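Local atomic coordinates of beta-1,3-1,4-glucanase (Caldicellulosiruptor sp. F32, PDB entry 5H4R), a protein that probably hydrolyses mixed-linkage beta-1,3-1,4-glucans such as lichenan, as a family 5 glycoside hydrolase. Residues P146-Q154 with A185-G193; F66-T74 with I114-V122. The protein carries 1 engineered substitution. All coordinates share one frame; numbering follows the deposited sequence.

Contact 1 (P146-Q154 with A185-G193); sequences PGYYYPNSQ and AVNQPRLTG. Engineered in segment 185-193: Gln188 (natural residue Glu). With BGC (beta-D-glucopyranose), chain B; BGC (beta-D-glucopyranose), chain C.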
loop_
_atom_site.group_PDB
_atom_site.type_symbol
_atom_site.label_atom_id
_atom_site.label_comp_id
_atom_site.label_asym_id
_atom_site.label_seq_id
_atom_site.Cartn_x
_atom_site.Cartn_y
_atom_site.Cartn_z
ATOM N N PRO A 146 -20.233 2.468 4.939
ATOM C CA PRO A 146 -21.483 2.313 4.199
ATOM C C PRO A 146 -21.801 3.580 3.411
ATOM O O PRO A 146 -21.644 4.694 3.899
ATOM C CB PRO A 146 -22.512 2.042 5.302
ATOM C CG PRO A 146 -21.697 1.450 6.423
ATOM C CD PRO A 146 -20.406 2.204 6.381
ATOM N N GLY A 147 -22.220 3.400 2.169
ATOM C CA GLY A 147 -22.458 4.518 1.292
ATOM C C GLY A 147 -21.304 4.828 0.370
ATOM O O GLY A 147 -21.509 5.504 -0.645
ATOM N N TYR A 148 -20.097 4.351 0.700
ATOM C CA TYR A 148 -18.964 4.427 -0.214
ATOM C C TYR A 148 -18.544 2.989 -0.497
ATOM O O TYR A 148 -19.335 2.234 -1.065
ATOM C CB TYR A 148 -17.885 5.360 0.343
ATOM C CG TYR A 148 -18.424 6.753 0.580
ATOM C CD1 TYR A 148 -18.693 7.600 -0.485
ATOM C CD2 TYR A 148 -18.681 7.214 1.853
ATOM C CE1 TYR A 148 -19.214 8.868 -0.280
ATOM C CE2 TYR A 148 -19.191 8.492 2.065
ATOM C CZ TYR A 148 -19.454 9.304 0.994
ATOM O OH TYR A 148 -19.967 10.576 1.191
ATOM N N TYR A 149 -17.328 2.581 -0.115
ATOM C CA TYR A 149 -16.867 1.198 -0.291
ATOM C C TYR A 149 -17.196 0.432 0.987
ATOM O O TYR A 149 -16.657 0.739 2.056
ATOM C CB TYR A 149 -15.362 1.146 -0.589
ATOM C CG TYR A 149 -14.846 -0.231 -0.959
ATOM C CD1 TYR A 149 -14.859 -1.275 -0.038
ATOM C CD2 TYR A 149 -14.372 -0.499 -2.250
ATOM C CE1 TYR A 149 -14.409 -2.534 -0.374
ATOM C CE2 TYR A 149 -13.913 -1.758 -2.584
ATOM C CZ TYR A 149 -13.928 -2.761 -1.645
ATOM O OH TYR A 149 -13.471 -4.013 -1.993
ATOM N N TYR A 150 -18.100 -0.540 0.900
ATOM C CA TYR A 150 -18.332 -1.388 2.062
ATOM C C TYR A 150 -18.608 -2.829 1.624
ATOM O O TYR A 150 -19.567 -3.084 0.879
ATOM C CB TYR A 150 -19.477 -0.849 2.928
ATOM C CG TYR A 150 -19.328 -1.249 4.371
ATOM C CD1 TYR A 150 -18.313 -0.693 5.165
ATOM C CD2 TYR A 150 -20.140 -2.230 4.935
ATOM C CE1 TYR A 150 -18.147 -1.067 6.480
ATOM C CE2 TYR A 150 -19.979 -2.617 6.240
ATOM C CZ TYR A 150 -18.988 -2.028 7.018
ATOM O OH TYR A 150 -18.859 -2.463 8.312
ATOM N N PRO A 151 -17.804 -3.812 2.081
ATOM C CA PRO A 151 -17.886 -5.168 1.497
ATOM C C PRO A 151 -18.843 -6.117 2.209
ATOM O O PRO A 151 -18.437 -7.077 2.876
ATOM C CB PRO A 151 -16.439 -5.645 1.600
ATOM C CG PRO A 151 -15.969 -5.040 2.911
ATOM C CD PRO A 151 -16.601 -3.664 2.936
ATOM N N ASN A 152 -20.144 -5.870 2.076
ATOM C CA ASN A 152 -21.116 -6.874 2.466
ATOM C C ASN A 152 -22.323 -6.784 1.545
ATOM O O ASN A 152 -22.447 -5.863 0.731
ATOM C CB ASN A 152 -21.481 -6.771 3.962
ATOM C CG ASN A 152 -22.235 -5.504 4.341
ATOM O OD1 ASN A 152 -22.639 -4.691 3.501
ATOM N ND2 ASN A 152 -22.443 -5.345 5.655
ATOM N N SER A 153 -23.199 -7.783 1.657
ATOM C CA SER A 153 -24.337 -7.856 0.741
ATOM C C SER A 153 -25.261 -6.667 0.930
ATOM O O SER A 153 -25.807 -6.141 -0.048
ATOM C CB SER A 153 -25.090 -9.178 0.928
ATOM O OG SER A 153 -24.346 -10.242 0.348
ATOM N N GLN A 154 -25.433 -6.214 2.175
ATOM C CA GLN A 154 -26.340 -5.106 2.458
ATOM C C GLN A 154 -25.959 -3.854 1.685
ATOM O O GLN A 154 -26.837 -3.102 1.243
ATOM C CB GLN A 154 -26.359 -4.800 3.957
ATOM C CG GLN A 154 -27.203 -3.593 4.330
ATOM C CD GLN A 154 -27.258 -3.358 5.829
ATOM O OE1 GLN A 154 -26.531 -3.993 6.599
ATOM N NE2 GLN A 154 -28.122 -2.438 6.249
ATOM N N ALA A 185 -6.886 -1.286 -6.377
ATOM C CA ALA A 185 -8.343 -1.208 -6.317
ATOM C C ALA A 185 -8.826 -0.437 -5.105
ATOM O O ALA A 185 -9.711 0.425 -5.192
ATOM C CB ALA A 185 -8.915 -2.621 -6.288
ATOM N N VAL A 186 -8.296 -0.809 -3.945
ATOM C CA VAL A 186 -8.762 -0.317 -2.660
ATOM C C VAL A 186 -7.679 -0.736 -1.683
ATOM O O VAL A 186 -6.928 -1.684 -1.952
ATOM C CB VAL A 186 -10.148 -0.924 -2.306
ATOM C CG1 VAL A 186 -10.109 -2.427 -2.223
ATOM C CG2 VAL A 186 -10.690 -0.329 -1.013
ATOM N N ASN A 187 -7.600 -0.037 -0.557
ATOM C CA ASN A 187 -6.519 -0.208 0.403
ATOM C C ASN A 187 -6.718 -1.427 1.298
ATOM O O ASN A 187 -6.079 -2.462 1.089
ATOM C CB ASN A 187 -6.402 1.093 1.211
ATOM C CG ASN A 187 -5.379 1.030 2.270
ATOM O OD1 ASN A 187 -4.243 0.643 2.016
ATOM N ND2 ASN A 187 -5.747 1.440 3.486
ATOM N N GLN A 188 -7.618 -1.337 2.271
ATOM C CA GLN A 188 -7.804 -2.398 3.271
ATOM C C GLN A 188 -9.300 -2.666 3.415
ATOM O O GLN A 188 -9.932 -2.329 4.423
ATOM C CB GLN A 188 -7.153 -2.036 4.607
ATOM C CG GLN A 188 -5.671 -1.989 4.471
ATOM C CD GLN A 188 -4.906 -1.731 5.737
ATOM O OE1 GLN A 188 -3.762 -2.165 5.841
ATOM N NE2 GLN A 188 -5.485 -0.976 6.666
ATOM N N PRO A 189 -9.900 -3.291 2.412
ATOM C CA PRO A 189 -11.355 -3.495 2.435
ATOM C C PRO A 189 -11.737 -4.451 3.552
ATOM O O PRO A 189 -11.154 -5.528 3.685
ATOM C CB PRO A 189 -11.657 -4.086 1.052
ATOM C CG PRO A 189 -10.410 -4.758 0.655
ATOM C CD PRO A 189 -9.266 -3.931 1.250
ATOM N N ARG A 190 -12.713 -4.049 4.364
ATOM C CA ARG A 190 -13.043 -4.800 5.568
ATOM C C ARG A 190 -14.360 -4.288 6.135
ATOM O O ARG A 190 -14.870 -3.241 5.737
ATOM C CB ARG A 190 -11.945 -4.674 6.617
ATOM C CG ARG A 190 -11.824 -3.257 7.179
ATOM C CD ARG A 190 -10.484 -3.019 7.829
ATOM N NE ARG A 190 -10.491 -1.762 8.552
ATOM C CZ ARG A 190 -10.274 -0.573 8.000
ATOM N NH1 ARG A 190 -10.035 -0.463 6.696
ATOM N NH2 ARG A 190 -10.328 0.518 8.741
ATOM N N LEU A 191 -14.879 -5.027 7.106
ATOM C CA LEU A 191 -16.008 -4.574 7.893
ATOM C C LEU A 191 -15.405 -3.750 9.014
ATOM O O LEU A 191 -14.377 -4.136 9.572
ATOM C CB LEU A 191 -16.813 -5.763 8.425
ATOM C CG LEU A 191 -17.322 -6.742 7.352
ATOM C CD1 LEU A 191 -17.892 -7.997 7.999
ATOM C CD2 LEU A 191 -18.365 -6.079 6.506
ATOM N N THR A 192 -15.969 -2.591 9.295
ATOM C CA THR A 192 -15.403 -1.723 10.322
ATOM C C THR A 192 -16.267 -1.717 11.578
ATOM O O THR A 192 -17.468 -1.968 11.536
ATOM C CB THR A 192 -15.239 -0.289 9.824
ATOM O OG1 THR A 192 -16.528 0.238 9.500
ATOM C CG2 THR A 192 -14.330 -0.235 8.629
ATOM N N GLY A 193 -15.631 -1.422 12.709
ATOM C CA GLY A 193 -16.328 -1.382 13.976
ATOM C C GLY A 193 -16.990 -2.703 14.294
ATOM O O GLY A 193 -18.199 -2.772 14.525
HETATM C C2 BGC B . -3.976 -0.875 11.950
HETATM C C3 BGC B . -4.215 0.073 10.777
HETATM C C4 BGC B . -3.253 -0.242 9.629
HETATM C C5 BGC B . -3.381 -1.724 9.258
HETATM C C6 BGC B . -2.257 -2.291 8.381
HETATM C C1 BGC B . -4.131 -2.323 11.478
HETATM O O1 BGC B . -3.818 -3.277 12.510
HETATM O O2 BGC B . -4.915 -0.543 12.981
HETATM O O3 BGC B . -4.013 1.420 11.204
HETATM O O4 BGC B . -3.664 0.646 8.569
HETATM O O5 BGC B . -3.202 -2.502 10.427
HETATM O O6 BGC B . -2.345 -3.740 8.297
HETATM C C2 BGC C . -3.316 1.939 6.626
HETATM C C3 BGC C . -2.600 3.266 6.804
HETATM C C4 BGC C . -2.177 3.354 8.259
HETATM C C5 BGC C . -1.031 2.355 8.400
HETATM C C6 BGC C . -0.479 2.305 9.829
HETATM C C1 BGC C . -2.739 0.800 7.486
HETATM O O2 BGC C . -3.350 1.589 5.226
HETATM O O3 BGC C . -3.525 4.294 6.465
HETATM O O4 BGC C . -1.703 4.674 8.507
HETATM O O5 BGC C . -1.429 1.042 8.003
HETATM O O6 BGC C . -1.495 2.117 10.821
#
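The ring of Tyr149 takes Val186 CG2 over the centre of one face. This is a CH-pi contact, with CG2 3.9 Å from the ring centroid and 13° off the normal. Pro189 CB approaches the same ring obliquely, 3.5 Å from Tyr149 CE1. The Tyr150 ring has Pro146 CG over the centre of one face. Thr192 OG1 and Asn152 OD1 lie at its edge; the latter accepts from His155 N.

These two loops follow the third and fourth strands of the (beta/alpha)8 barrel of family 5. With chi1 at -173°, CG trans to N, the Tyr149 ring meets both Val186 and Pro189. Tyr150 starts away from the other loop, but its hydroxyl comes back to it. Thr192 N donates to Tyr150 OH at 3.1 Å. The Leu191 and Tyr150 side chains cross at about a right angle, Leu191 CD2 being 3.8 Å from Tyr150 CE2.

Pro151 is the centre of an inverse gamma turn, closed by Asn152 N donating to Tyr150 O. Its CD lies 3.3 Å from Arg190 O, a carbonyl oxygen buried here without a hydrogen-bond partner. The Arg190 guanidinium carries Thr192 CG2 on one face, toward the rim. At its edge, Arg190 NH1 donates in plane to Gln188 O at 2.9 Å, while NE pairs with Glu197.

Segment 185-193 also carries two residues of the sugar site. Asn187 ND2 donates to O2 of the chain C glucose at 3.0 Å. Gln188 is engineered from Glu, at a position where family 5 enzymes usually carry their acid/base. Its OE1 is bonded to His272. Its NE2 donates to O4 of the chain B glucose at 3.1 Å, and this O4 is the glycosidic oxygen joined to C1 of the chain C glucose.

Contact 2 (F66-T74 with I114-V122); sequences FDDELLYET and ISKRWLDRV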
loop_
_atom_site.group_PDB
_atom_site.type_symbol
_atom_site.label_atom_id
_atom_site.label_comp_id
_atom_site.label_asym_id
_atom_site.label_seq_id
_atom_site.Cartn_x
_atom_site.Cartn_y
_atom_site.Cartn_z
ATOM N N PHE A 66 -11.808 23.960 7.838
ATOM C CA PHE A 66 -11.372 24.806 6.745
ATOM C C PHE A 66 -12.361 24.720 5.595
ATOM O O PHE A 66 -13.197 23.814 5.530
ATOM C CB PHE A 66 -9.974 24.395 6.285
ATOM C CG PHE A 66 -9.819 22.917 6.050
ATOM C CD1 PHE A 66 -10.208 22.356 4.849
ATOM C CD2 PHE A 66 -9.267 22.093 7.020
ATOM C CE1 PHE A 66 -10.057 20.989 4.603
ATOM C CE2 PHE A 66 -9.101 20.726 6.783
ATOM C CZ PHE A 66 -9.507 20.175 5.565
ATOM N N ASP A 67 -12.266 25.702 4.693
ATOM C CA ASP A 67 -13.171 25.787 3.553
ATOM C C ASP A 67 -12.608 25.126 2.305
ATOM O O ASP A 67 -13.367 24.546 1.524
ATOM C CB ASP A 67 -13.483 27.251 3.236
ATOM C CG ASP A 67 -14.195 27.947 4.367
ATOM O OD1 ASP A 67 -15.166 27.366 4.900
ATOM O OD2 ASP A 67 -13.781 29.070 4.724
ATOM N N ASP A 68 -11.297 25.205 2.103
ATOM C CA ASP A 68 -10.647 24.693 0.898
ATOM C C ASP A 68 -10.375 23.196 1.046
ATOM O O ASP A 68 -9.525 22.794 1.844
ATOM C CB ASP A 68 -9.344 25.457 0.665
ATOM C CG ASP A 68 -8.694 25.137 -0.671
ATOM O OD1 ASP A 68 -9.073 24.138 -1.325
ATOM O OD2 ASP A 68 -7.784 25.902 -1.068
ATOM N N GLU A 69 -11.063 22.364 0.248
ATOM C CA GLU A 69 -10.893 20.917 0.366
ATOM C C GLU A 69 -9.465 20.476 0.086
ATOM O O GLU A 69 -9.087 19.381 0.496
ATOM C CB GLU A 69 -11.836 20.167 -0.584
ATOM C CG GLU A 69 -11.441 20.263 -2.042
ATOM C CD GLU A 69 -12.418 19.584 -2.945
ATOM O OE1 GLU A 69 -12.702 18.388 -2.724
ATOM O OE2 GLU A 69 -12.898 20.244 -3.884
ATOM N N LEU A 70 -8.657 21.287 -0.599
ATOM C CA LEU A 70 -7.283 20.878 -0.839
ATOM C C LEU A 70 -6.478 20.802 0.451
ATOM O O LEU A 70 -5.454 20.119 0.484
ATOM C CB LEU A 70 -6.616 21.824 -1.838
ATOM C CG LEU A 70 -7.158 21.833 -3.265
ATOM C CD1 LEU A 70 -6.169 22.541 -4.175
ATOM C CD2 LEU A 70 -7.412 20.450 -3.774
ATOM N N LEU A 71 -6.928 21.468 1.522
ATOM C CA LEU A 71 -6.227 21.390 2.796
ATOM C C LEU A 71 -6.306 20.007 3.438
ATOM O O LEU A 71 -5.583 19.756 4.404
ATOM C CB LEU A 71 -6.769 22.480 3.735
ATOM C CG LEU A 71 -6.459 23.901 3.252
ATOM C CD1 LEU A 71 -7.184 24.955 4.074
ATOM C CD2 LEU A 71 -4.978 24.172 3.271
ATOM N N TYR A 72 -7.125 19.086 2.916
ATOM C CA TYR A 72 -7.011 17.702 3.358
ATOM C C TYR A 72 -5.604 17.170 3.109
ATOM O O TYR A 72 -5.109 16.358 3.886
ATOM C CB TYR A 72 -8.044 16.811 2.663
ATOM C CG TYR A 72 -9.385 16.761 3.382
ATOM C CD1 TYR A 72 -9.604 15.883 4.445
ATOM C CD2 TYR A 72 -10.418 17.607 3.017
ATOM C CE1 TYR A 72 -10.839 15.843 5.098
ATOM C CE2 TYR A 72 -11.629 17.577 3.662
ATOM C CZ TYR A 72 -11.841 16.712 4.708
ATOM O OH TYR A 72 -13.092 16.723 5.313
ATOM N N GLU A 73 -4.940 17.636 2.046
ATOM C CA GLU A 73 -3.596 17.152 1.743
ATOM C C GLU A 73 -2.641 17.340 2.913
ATOM O O GLU A 73 -1.702 16.552 3.079
ATOM C CB GLU A 73 -3.036 17.883 0.515
ATOM C CG GLU A 73 -1.659 17.338 0.079
ATOM C CD GLU A 73 -0.975 18.144 -1.028
ATOM O OE1 GLU A 73 -1.620 18.996 -1.677
ATOM O OE2 GLU A 73 0.250 17.934 -1.216
ATOM N N THR A 74 -2.814 18.410 3.691
ATOM C CA THR A 74 -1.863 18.758 4.738
ATOM C C THR A 74 -2.439 18.673 6.139
ATOM O O THR A 74 -1.721 18.936 7.110
ATOM C CB THR A 74 -1.310 20.165 4.484
ATOM O OG1 THR A 74 -2.385 21.117 4.392
ATOM C CG2 THR A 74 -0.546 20.167 3.184
ATOM N N ILE A 114 -16.104 13.289 -8.636
ATOM C CA ILE A 114 -14.901 13.761 -7.947
ATOM C C ILE A 114 -14.690 15.238 -8.252
ATOM O O ILE A 114 -14.745 15.670 -9.412
ATOM C CB ILE A 114 -13.669 12.939 -8.358
ATOM C CG1 ILE A 114 -13.846 11.452 -8.010
ATOM C CG2 ILE A 114 -12.430 13.481 -7.665
ATOM C CD1 ILE A 114 -12.794 10.556 -8.646
ATOM N N SER A 115 -14.445 16.012 -7.199
ATOM C CA SER A 115 -14.069 17.410 -7.333
ATOM C C SER A 115 -12.897 17.565 -8.289
ATOM O O SER A 115 -11.861 16.910 -8.130
ATOM C CB SER A 115 -13.686 17.978 -5.967
ATOM O OG SER A 115 -12.791 19.067 -6.133
ATOM N N LYS A 116 -13.077 18.430 -9.284
ATOM C CA LYS A 116 -12.008 18.672 -10.245
ATOM C C LYS A 116 -10.744 19.190 -9.564
ATOM O O LYS A 116 -9.638 18.778 -9.926
ATOM C CB LYS A 116 -12.465 19.649 -11.317
ATOM C CG LYS A 116 -11.449 19.803 -12.437
ATOM C CD LYS A 116 -11.971 20.722 -13.542
ATOM C CE LYS A 116 -10.926 20.948 -14.627
ATOM N NZ LYS A 116 -9.687 21.591 -14.097
ATOM N N ARG A 117 -10.879 20.101 -8.588
ATOM C CA ARG A 117 -9.689 20.660 -7.953
ATOM C C ARG A 117 -8.899 19.579 -7.243
ATOM O O ARG A 117 -7.667 19.562 -7.288
ATOM C CB ARG A 117 -10.068 21.778 -6.971
ATOM C CG ARG A 117 -10.532 23.019 -7.680
ATOM C CD ARG A 117 -10.855 24.133 -6.716
ATOM N NE ARG A 117 -9.671 24.649 -6.029
ATOM C CZ ARG A 117 -9.447 24.565 -4.716
ATOM N NH1 ARG A 117 -10.322 23.986 -3.911
ATOM N NH2 ARG A 117 -8.345 25.089 -4.200
ATOM N N TRP A 118 -9.596 18.631 -6.635
ATOM C CA TRP A 118 -8.920 17.549 -5.924
ATOM C C TRP A 118 -8.194 16.624 -6.892
ATOM O O TRP A 118 -7.011 16.306 -6.704
ATOM C CB TRP A 118 -9.939 16.784 -5.094
ATOM C CG TRP A 118 -9.362 15.665 -4.272
ATOM C CD1 TRP A 118 -9.528 14.333 -4.478
ATOM C CD2 TRP A 118 -8.557 15.787 -3.083
ATOM N NE1 TRP A 118 -8.881 13.621 -3.506
ATOM C CE2 TRP A 118 -8.277 14.486 -2.640
ATOM C CE3 TRP A 118 -8.055 16.875 -2.354
ATOM C CZ2 TRP A 118 -7.502 14.232 -1.496
ATOM C CZ3 TRP A 118 -7.290 16.625 -1.232
ATOM C CH2 TRP A 118 -7.039 15.314 -0.807
ATOM N N LEU A 119 -8.887 16.170 -7.938
ATOM C CA LEU A 119 -8.254 15.270 -8.893
ATOM C C LEU A 119 -7.098 15.956 -9.619
ATOM O O LEU A 119 -6.045 15.341 -9.849
ATOM C CB LEU A 119 -9.300 14.757 -9.882
ATOM C CG LEU A 119 -8.830 13.706 -10.902
ATOM C CD1 LEU A 119 -8.197 12.496 -10.233
ATOM C CD2 LEU A 119 -10.022 13.285 -11.708
ATOM N N ASP A 120 -7.255 17.244 -9.938
ATOM C CA ASP A 120 -6.168 18.025 -10.525
ATOM C C ASP A 120 -4.935 18.047 -9.617
ATOM O O ASP A 120 -3.801 17.918 -10.091
ATOM C CB ASP A 120 -6.608 19.470 -10.780
ATOM C CG ASP A 120 -7.616 19.632 -11.918
ATOM O OD1 ASP A 120 -7.926 18.679 -12.662
ATOM O OD2 ASP A 120 -8.082 20.785 -12.093
ATOM N N ARG A 121 -5.138 18.240 -8.310
ATOM C CA ARG A 121 -4.000 18.288 -7.389
ATOM C C ARG A 121 -3.316 16.926 -7.270
ATOM O O ARG A 121 -2.082 16.846 -7.281
ATOM C CB ARG A 121 -4.456 18.810 -6.024
ATOM C CG ARG A 121 -3.344 18.815 -4.964
ATOM C CD ARG A 121 -2.123 19.678 -5.335
ATOM N NE ARG A 121 -1.074 19.476 -4.341
ATOM C CZ ARG A 121 0.228 19.623 -4.562
ATOM N NH1 ARG A 121 0.681 20.051 -5.741
ATOM N NH2 ARG A 121 1.085 19.366 -3.586
ATOM N N VAL A 122 -4.094 15.844 -7.152
ATOM C CA VAL A 122 -3.525 14.498 -7.142
ATOM C C VAL A 122 -2.683 14.282 -8.389
ATOM O O VAL A 122 -1.574 13.741 -8.328
ATOM C CB VAL A 122 -4.647 13.448 -7.030
ATOM C CG1 VAL A 122 -4.087 12.053 -7.234
ATOM C CG2 VAL A 122 -5.321 13.546 -5.648
HETATM O O HOH W 1 -12.705 22.794 -4.221
#
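Arg121 reaches Glu73 and is gripped at its end by two bonds. Its CB lies 4.1 Å from Leu70 CD2. The chain then bends at CG (chi2 60°), which brings CG and CD past Glu73 OE1. Next, Arg121 NE donates to Glu73 OE1 at 2.8 Å. At the tip, Arg121 NH2 donates to the syn lone pair of Glu73 OE2 at 2.9 Å. The result is a side-on, two-nitrogen salt bridge, with carboxylate and guanidinium planes 30° apart. NH2 also donates to Thr81 O, and NH1 goes to Gln124 and Tyr128, so partners outside the pair further fix the rotation of the group.

Arg121 belongs to helix 116-131, which leads from the second to the third strand of the TIM barrel. Segment 66-74 comes from the long connection after the first strand and lies against the start of that helix. Ser115 is the N-cap: Trp118 N donates to Ser115 OG at 3.3 Å. The same hydroxyl donates to Glu69 OE2 in a short bond of 2.5 Å, from above the carboxylate plane. Glu69 OE1 is held by His106.

Arg117 grips Asp68 end-on, NH1 and NH2 both reaching OD1, with a weak further bond from NH2 to OD2. NH1 is 2.9 Å from Asp68 OD1, and the two flat groups are turned 41° apart. Asp68 OD1 accepts a third bond from Leu70 N, which closes an Asx turn. A water links Arg117 NH1 to Glu69 OE2. Leu70 CD1 lies over one face of the Arg117 guanidinium, 3.4 Å from NH2. Its other methyl, Leu70 CD2, meets the edge of the Trp118 indole, 3.9 Å from CE3. Tyr72 CB approaches Trp118 CH2 obliquely, and His106 stacks on the indole.

Overall arrangement
Both contacts belong to one family 5 barrel of eight parallel strands. Both segments of contact 2 precede those of contact 1 in the chain. Their centres are 23 Å apart and their nearest atoms about 10 Å, so they do not touch. Contact 2 lays the connection after strand 50-53 against the first turns of helix 116-131, which leads into strand 135-139. Contact 1 joins the loops after strands 135-139 and 181-184. Helix 156-173 lies beside both, meeting Tyr149 in segment 146-154 and Ile114 in segment 114-122. Only contact 1 supplies residues to the glycan pocket, Asn187 and Gln188. Contact 2 adds none.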